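Local coordinates for protein CT021 (Chlamydia trachomatis serovar L2, PDB 6UXD) that is of unknown function but belongs to a family related to the lipoprotein-handling proteins LolA and LolB, which may hint at binding of hydrophobic ligands, at residues F33-R36 with A42-V45; L89-L94 with P109-I114. All coordinates share one frame; numbering follows the deposited sequence.

Contact 1. Residues F33-R36 with A42-V45; sequences FLIR and ATWV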
ATOM      1  N   PHE A  33       1.755  -3.511   4.105  1.00 42.19           N
ATOM      2  CA  PHE A  33       0.787  -4.156   3.231  1.00 38.98           C
ATOM      3  C   PHE A  33       1.250  -5.569   2.909  1.00 42.39           C
ATOM      4  O   PHE A  33       2.405  -5.772   2.532  1.00 37.84           O
ATOM      5  CB  PHE A  33       0.612  -3.396   1.917  1.00 41.26           C
ATOM      6  CG  PHE A  33      -0.008  -2.035   2.069  1.00 44.36           C
ATOM      7  CD1 PHE A  33       0.732  -0.972   2.566  1.00 49.65           C
ATOM      8  CD2 PHE A  33      -1.320  -1.818   1.688  1.00 43.30           C
ATOM      9  CE1 PHE A  33       0.162   0.285   2.698  1.00 49.08           C
ATOM     10  CE2 PHE A  33      -1.894  -0.577   1.819  1.00 44.16           C
ATOM     11  CZ  PHE A  33      -1.149   0.481   2.320  1.00 46.57           C
ATOM     12  N   LEU A  34       0.339  -6.535   3.016  1.00 41.67           N
ATOM     13  CA  LEU A  34       0.662  -7.939   2.789  1.00 42.22           C
ATOM     14  C   LEU A  34      -0.439  -8.597   1.974  1.00 40.33           C
ATOM     15  O   LEU A  34      -1.616  -8.484   2.324  1.00 37.54           O
ATOM     16  CB  LEU A  34       0.834  -8.686   4.112  1.00 39.44           C
ATOM     17  CG  LEU A  34       0.924 -10.217   4.027  1.00 43.76           C
ATOM     18  CD1 LEU A  34       2.111 -10.647   3.178  1.00 40.48           C
ATOM     19  CD2 LEU A  34       1.019 -10.845   5.420  1.00 45.46           C
ATOM     20  N   ILE A  35      -0.060  -9.273   0.892  1.00 38.53           N
ATOM     21  CA  ILE A  35      -0.993 -10.056   0.095  1.00 43.30           C
ATOM     22  C   ILE A  35      -1.081 -11.437   0.731  1.00 43.94           C
ATOM     23  O   ILE A  35      -0.078 -12.154   0.798  1.00 41.28           O
ATOM     24  CB  ILE A  35      -0.524 -10.171  -1.366  1.00 41.55           C
ATOM     25  CG1 ILE A  35      -0.297  -8.802  -2.012  1.00 43.79           C
ATOM     26  CG2 ILE A  35      -1.482 -11.069  -2.130  1.00 43.12           C
ATOM     27  CD1 ILE A  35      -1.515  -7.900  -2.078  1.00 42.28           C
ATOM     28  N   ARG A  36      -2.272 -11.836   1.169  1.00 47.47           N
ATOM     29  CA  ARG A  36      -2.375 -13.082   1.926  1.00 49.76           C
ATOM     30  C   ARG A  36      -2.907 -14.254   1.130  1.00 46.72           C
ATOM     31  O   ARG A  36      -2.498 -15.390   1.375  1.00 50.90           O
ATOM     32  CB  ARG A  36      -3.259 -12.877   3.148  1.00 47.05           C
ATOM     33  CG  ARG A  36      -2.578 -11.987   4.106  1.00 45.55           C
ATOM     34  CD  ARG A  36      -3.176 -12.076   5.448  1.00 51.12           C
ATOM     35  NE  ARG A  36      -3.214 -13.447   5.918  1.00 46.10           N
ATOM     36  CZ  ARG A  36      -3.684 -13.780   7.107  1.00 46.14           C
ATOM     37  NH1 ARG A  36      -4.148 -12.830   7.908  1.00 46.80           N
ATOM     38  NH2 ARG A  36      -3.697 -15.045   7.489  1.00 55.25           N
ATOM     39  N   ALA A  42     -11.223 -13.849  -5.236  1.00 60.53           N
ATOM     40  CA  ALA A  42     -10.927 -12.821  -4.250  1.00 53.17           C
ATOM     41  C   ALA A  42      -9.432 -12.741  -3.993  1.00 51.57           C
ATOM     42  O   ALA A  42      -8.724 -13.745  -4.051  1.00 49.43           O
ATOM     43  CB  ALA A  42     -11.648 -13.097  -2.928  1.00 50.21           C
ATOM     44  N   THR A  43      -8.969 -11.533  -3.681  1.00 44.29           N
ATOM     45  CA  THR A  43      -7.625 -11.321  -3.166  1.00 44.60           C
ATOM     46  C   THR A  43      -7.729 -10.636  -1.814  1.00 37.40           C
ATOM     47  O   THR A  43      -8.392  -9.599  -1.689  1.00 42.39           O
ATOM     48  CB  THR A  43      -6.787 -10.495  -4.155  1.00 43.23           C
ATOM     49  OG1 THR A  43      -6.701 -11.203  -5.392  1.00 48.14           O
ATOM     50  CG2 THR A  43      -5.376 -10.264  -3.632  1.00 44.01           C
ATOM     51  N   TRP A  44      -7.071 -11.209  -0.809  1.00 34.70           N
ATOM     52  CA  TRP A  44      -7.055 -10.656   0.536  1.00 39.07           C
ATOM     53  C   TRP A  44      -5.761  -9.889   0.780  1.00 42.37           C
ATOM     54  O   TRP A  44      -4.671 -10.445   0.620  1.00 37.99           O
ATOM     55  CB  TRP A  44      -7.182 -11.757   1.582  1.00 36.78           C
ATOM     56  CG  TRP A  44      -8.496 -12.478   1.538  1.00 38.99           C
ATOM     57  CD1 TRP A  44      -8.851 -13.477   0.687  1.00 39.30           C
ATOM     58  CD2 TRP A  44      -9.622 -12.249   2.387  1.00 39.64           C
ATOM     59  NE1 TRP A  44     -10.133 -13.888   0.954  1.00 42.37           N
ATOM     60  CE2 TRP A  44     -10.624 -13.157   2.002  1.00 44.49           C
ATOM     61  CE3 TRP A  44      -9.869 -11.382   3.452  1.00 40.04           C
ATOM     62  CZ2 TRP A  44     -11.862 -13.210   2.639  1.00 36.70           C
ATOM     63  CZ3 TRP A  44     -11.097 -11.433   4.082  1.00 39.43           C
ATOM     64  CH2 TRP A  44     -12.075 -12.339   3.677  1.00 36.24           C
ATOM     65  N   VAL A  45      -5.892  -8.641   1.222  1.00 39.65           N
ATOM     66  CA  VAL A  45      -4.764  -7.762   1.513  1.00 40.05           C
ATOM     67  C   VAL A  45      -4.891  -7.251   2.938  1.00 35.41           C
ATOM     68  O   VAL A  45      -5.869  -6.570   3.275  1.00 40.46           O
ATOM     69  CB  VAL A  45      -4.701  -6.575   0.532  1.00 32.36           C
ATOM     70  CG1 VAL A  45      -3.521  -5.655   0.873  1.00 36.34           C
ATOM     71  CG2 VAL A  45      -4.689  -7.108  -0.905  1.00 40.43           C
TER
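Val45 sits beside Ile35 in the next strand, and its side chain can be followed outward from the backbone. Val45 CB stands 4.0 Å from Leu34 O. The two methyls then part. Val45 CG1, anti to the backbone N (chi1 179°), is 3.7 Å from Leu34 O and lies loosely, 4.5 Å from Phe33 CD2, at the edge of that ring, near its plane. Val45 CG2, which lies beside the backbone N, instead meets Ile35 CD1 at 3.5 Å, tighter than usual for two methyls. In Ile35, chi1 (-56°) sets CG1 beside the backbone N, and the turn at chi2 then brings CD1 alongside Val45, both side chains pointing the same way. Ile35 and Val45 are a non-hydrogen-bonded pair of the antiparallel hairpin made by strands 29-38 and 43-50, with their CA atoms 4.6 Å apart. The neighbouring pair, Arg36 and Trp44, is joined where Arg36 N donates to Trp44 O at 2.8 Å in an almost straight bond, 174° at the hydrogen. On the other flank of the pair, Val45 CA approaches Leu34 O at 3.3 Å in a CA-H...O contact, while Leu34 makes a backbone hydrogen bond with Glu46. Arg36 and Trp44 bring their CB atoms to 4.4 Å, after which the side chains separate: the indole runs to Leu81 and Arg83 of strand 79-84, whereas the arginine bends at chi3 and gives NH1 to the carbonyl oxygen of Pro212.

Contact 2. Residues L89-L94 with P109-I114; sequences LMIFVL and PFFVKI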
ATOM      1  N   LEU A  89     -15.941  -3.815  -2.276  1.00 47.47           N
ATOM      2  CA  LEU A  89     -14.884  -4.065  -1.310  1.00 45.54           C
ATOM      3  C   LEU A  89     -15.472  -4.360   0.064  1.00 43.24           C
ATOM      4  O   LEU A  89     -16.411  -3.701   0.514  1.00 46.00           O
ATOM      5  CB  LEU A  89     -13.960  -2.852  -1.230  1.00 46.04           C
ATOM      6  CG  LEU A  89     -12.768  -3.033  -0.286  1.00 43.10           C
ATOM      7  CD1 LEU A  89     -11.765  -3.989  -0.927  1.00 40.20           C
ATOM      8  CD2 LEU A  89     -12.118  -1.695   0.064  1.00 54.38           C
ATOM      9  N   MET A  90     -14.909  -5.352   0.736  1.00 43.29           N
ATOM     10  CA  MET A  90     -15.275  -5.658   2.107  1.00 42.88           C
ATOM     11  C   MET A  90     -14.041  -5.511   2.977  1.00 41.59           C
ATOM     12  O   MET A  90     -12.969  -6.023   2.638  1.00 45.90           O
ATOM     13  CB  MET A  90     -15.873  -7.065   2.211  1.00 43.34           C
ATOM     14  CG  MET A  90     -16.138  -7.507   3.640  1.00 56.63           C
ATOM     15  SD  MET A  90     -17.194  -8.981   3.748  1.00 63.03           S
ATOM     16  CE  MET A  90     -16.764  -9.842   2.268  1.00 48.50           C
ATOM     17  N   ILE A  91     -14.190  -4.788   4.086  1.00 37.87           N
ATOM     18  CA  ILE A  91     -13.097  -4.485   4.987  1.00 46.95           C
ATOM     19  C   ILE A  91     -13.418  -5.066   6.351  1.00 44.53           C
ATOM     20  O   ILE A  91     -14.560  -5.002   6.810  1.00 45.26           O
ATOM     21  CB  ILE A  91     -12.861  -2.966   5.111  1.00 43.41           C
ATOM     22  CG1 ILE A  91     -12.577  -2.353   3.742  1.00 55.00           C
ATOM     23  CG2 ILE A  91     -11.735  -2.690   6.073  1.00 48.15           C
ATOM     24  CD1 ILE A  91     -12.264  -0.868   3.826  1.00 68.44           C
ATOM     25  N   PHE A  92     -12.393  -5.583   7.013  1.00 40.25           N
ATOM     26  CA  PHE A  92     -12.491  -6.049   8.382  1.00 42.22           C
ATOM     27  C   PHE A  92     -11.431  -5.338   9.202  1.00 46.48           C
ATOM     28  O   PHE A  92     -10.383  -4.951   8.676  1.00 44.88           O
ATOM     29  CB  PHE A  92     -12.268  -7.550   8.488  1.00 40.26           C
ATOM     30  CG  PHE A  92     -13.144  -8.368   7.598  1.00 43.72           C
ATOM     31  CD1 PHE A  92     -12.854  -8.516   6.247  1.00 41.87           C
ATOM     32  CD2 PHE A  92     -14.246  -9.032   8.115  1.00 39.69           C
ATOM     33  CE1 PHE A  92     -13.653  -9.287   5.426  1.00 45.49           C
ATOM     34  CE2 PHE A  92     -15.040  -9.812   7.300  1.00 45.40           C
ATOM     35  CZ  PHE A  92     -14.746  -9.938   5.948  1.00 47.02           C
ATOM     36  N   VAL A  93     -11.707  -5.163  10.489  1.00 46.07           N
ATOM     37  CA  VAL A  93     -10.720  -4.649  11.432  1.00 45.74           C
ATOM     38  C   VAL A  93     -10.502  -5.718  12.490  1.00 50.35           C
ATOM     39  O   VAL A  93     -11.404  -6.500  12.807  1.00 44.54           O
ATOM     40  CB  VAL A  93     -11.156  -3.314  12.069  1.00 48.33           C
ATOM     41  CG1 VAL A  93     -12.541  -3.437  12.667  1.00 52.74           C
ATOM     42  CG2 VAL A  93     -10.156  -2.873  13.117  1.00 54.89           C
ATOM     43  N   LEU A  94      -9.284  -5.780  13.009  1.00 50.17           N
ATOM     44  CA  LEU A  94      -8.952  -6.793  14.000  1.00 48.94           C
ATOM     45  C   LEU A  94      -9.382  -6.281  15.360  1.00 54.32           C
ATOM     46  O   LEU A  94      -8.934  -5.217  15.797  1.00 54.23           O
ATOM     47  CB  LEU A  94      -7.462  -7.099  13.982  1.00 53.46           C
ATOM     48  CG  LEU A  94      -6.976  -8.160  14.965  1.00 55.54           C
ATOM     49  CD1 LEU A  94      -7.537  -9.506  14.606  1.00 50.57           C
ATOM     50  CD2 LEU A  94      -5.455  -8.200  14.971  1.00 56.25           C
ATOM     51  N   PRO A 109     -14.592   4.251   2.451  1.00100.85           N
ATOM     52  CA  PRO A 109     -14.632   4.942   1.149  1.00104.42           C
ATOM     53  C   PRO A 109     -13.263   5.394   0.654  1.00 90.23           C
ATOM     54  O   PRO A 109     -13.026   5.395  -0.561  1.00 78.48           O
ATOM     55  CB  PRO A 109     -15.574   6.128   1.404  1.00114.13           C
ATOM     56  CG  PRO A 109     -15.537   6.345   2.883  1.00110.49           C
ATOM     57  CD  PRO A 109     -15.284   5.007   3.512  1.00103.62           C
ATOM     58  N   PHE A 110     -12.354   5.768   1.557  1.00 91.75           N
ATOM     59  CA  PHE A 110     -10.991   6.126   1.168  1.00 86.11           C
ATOM     60  C   PHE A 110     -10.311   4.985   0.416  1.00 76.04           C
ATOM     61  O   PHE A 110      -9.721   5.189  -0.651  1.00 62.59           O
ATOM     62  CB  PHE A 110     -10.211   6.511   2.425  1.00 83.89           C
ATOM     63  CG  PHE A 110      -8.807   6.968   2.175  1.00 80.37           C
ATOM     64  CD1 PHE A 110      -8.552   8.211   1.620  1.00 80.46           C
ATOM     65  CD2 PHE A 110      -7.738   6.169   2.542  1.00 79.23           C
ATOM     66  CE1 PHE A 110      -7.251   8.639   1.408  1.00 77.96           C
ATOM     67  CE2 PHE A 110      -6.437   6.590   2.337  1.00 74.41           C
ATOM     68  CZ  PHE A 110      -6.191   7.827   1.769  1.00 72.20           C
ATOM     69  N   PHE A 111     -10.401   3.764   0.949  1.00 82.13           N
ATOM     70  CA  PHE A 111      -9.806   2.612   0.276  1.00 74.09           C
ATOM     71  C   PHE A 111     -10.409   2.403  -1.112  1.00 67.56           C
ATOM     72  O   PHE A 111      -9.684   2.168  -2.085  1.00 56.18           O
ATOM     73  CB  PHE A 111      -9.978   1.353   1.134  1.00 69.79           C
ATOM     74  CG  PHE A 111      -8.910   1.176   2.190  1.00 70.02           C
ATOM     75  CD1 PHE A 111      -7.579   0.992   1.835  1.00 73.05           C
ATOM     76  CD2 PHE A 111      -9.241   1.174   3.536  1.00 73.28           C
ATOM     77  CE1 PHE A 111      -6.601   0.825   2.802  1.00 69.33           C
ATOM     78  CE2 PHE A 111      -8.268   1.003   4.513  1.00 68.28           C
ATOM     79  CZ  PHE A 111      -6.950   0.830   4.145  1.00 67.40           C
ATOM     80  N   VAL A 112     -11.738   2.471  -1.228  1.00 73.44           N
ATOM     81  CA  VAL A 112     -12.361   2.239  -2.530  1.00 75.62           C
ATOM     82  C   VAL A 112     -11.885   3.282  -3.535  1.00 68.84           C
ATOM     83  O   VAL A 112     -11.658   2.976  -4.711  1.00 57.55           O
ATOM     84  CB  VAL A 112     -13.900   2.227  -2.413  1.00 87.46           C
ATOM     85  CG1 VAL A 112     -14.545   2.174  -3.806  1.00 81.59           C
ATOM     86  CG2 VAL A 112     -14.366   1.039  -1.579  1.00 78.46           C
ATOM     87  N   LYS A 113     -11.731   4.531  -3.090  1.00 67.76           N
ATOM     88  CA  LYS A 113     -11.210   5.567  -3.977  1.00 71.34           C
ATOM     89  C   LYS A 113      -9.821   5.205  -4.485  1.00 57.57           C
ATOM     90  O   LYS A 113      -9.572   5.217  -5.696  1.00 46.75           O
ATOM     91  CB  LYS A 113     -11.188   6.914  -3.254  1.00 71.85           C
ATOM     92  CG  LYS A 113     -12.560   7.549  -3.159  1.00 72.98           C
ATOM     93  CD  LYS A 113     -12.508   8.913  -2.510  1.00 73.44           C
ATOM     94  CE  LYS A 113     -13.286   8.946  -1.213  1.00 80.21           C
ATOM     95  NZ  LYS A 113     -13.654  10.340  -0.850  1.00 84.02           N
ATOM     96  N   ILE A 114      -8.908   4.854  -3.571  1.00 57.40           N
ATOM     97  CA  ILE A 114      -7.551   4.500  -3.982  1.00 54.68           C
ATOM     98  C   ILE A 114      -7.582   3.380  -5.013  1.00 47.60           C
ATOM     99  O   ILE A 114      -6.951   3.468  -6.072  1.00 41.15           O
ATOM    100  CB  ILE A 114      -6.701   4.110  -2.763  1.00 60.73           C
ATOM    101  CG1 ILE A 114      -6.558   5.295  -1.818  1.00 65.13           C
ATOM    102  CG2 ILE A 114      -5.327   3.673  -3.220  1.00 60.47           C
ATOM    103  CD1 ILE A 114      -6.207   4.883  -0.410  1.00 71.03           C
TER
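Leu89 and Ile91 meet Phe111 and Val112 where the start of strand 90-95 faces helix 108-116. The aliphatic contacts centre on Leu89, just ahead of the strand. Its CG is anti to the backbone N (chi1 -177°), and Leu89 CD2 reaches between two consecutive helix residues, 3.9 Å from Phe111 CB and equally far from Val112 CG2. The leucine and valine side chains run antiparallel and overlap, which also lays Val112 CG2 against Leu89 CB at 3.9 Å.

The aliphatic-aromatic contact belongs to Ile91. Its extended CG1 branch ends with Ile91 CD1 at 3.7 Å from Phe111 CD2, an oblique approach to the ring, and the same methyl comes within 4.2 Å of Phe111 CB. Nearby, Leu82 of strand 79-84 also touches Phe111, while Leu108 and Leu115 extend the helix's hold on Ile91 and Leu89 respectively. The helix thus packs against strands 79-84 and 90-95 through apolar groups. With no hydrogen bond between them, the two segments meet here through methyls, methylenes and a ring, by van der Waals contact, consistent with a hydrophobic contact that is buried at Ile91 and opens toward solvent at Val112.

Overall arrangement
From the N terminus, the chain first forms contact 1, which closes the short hairpin loop between strands 29-38 and 43-50. It then passes through helices 58-63 and 66-69 to strand 79-84, which pairs with 43-50 on one side and 90-95 on the other. Contact 2 opens on that last strand and closes, after strand 98-101, on helix 108-116. The two loops follow in series, neither nested nor crossed, with centres about 12 Å apart. Strand 79-84 bridges them within the antiparallel strand array, and Trp44 CZ3 packs 3.6 Å from Phe92 CE1. Contact 1 thus joins neighbouring strands, while contact 2 ties a helix to the same array.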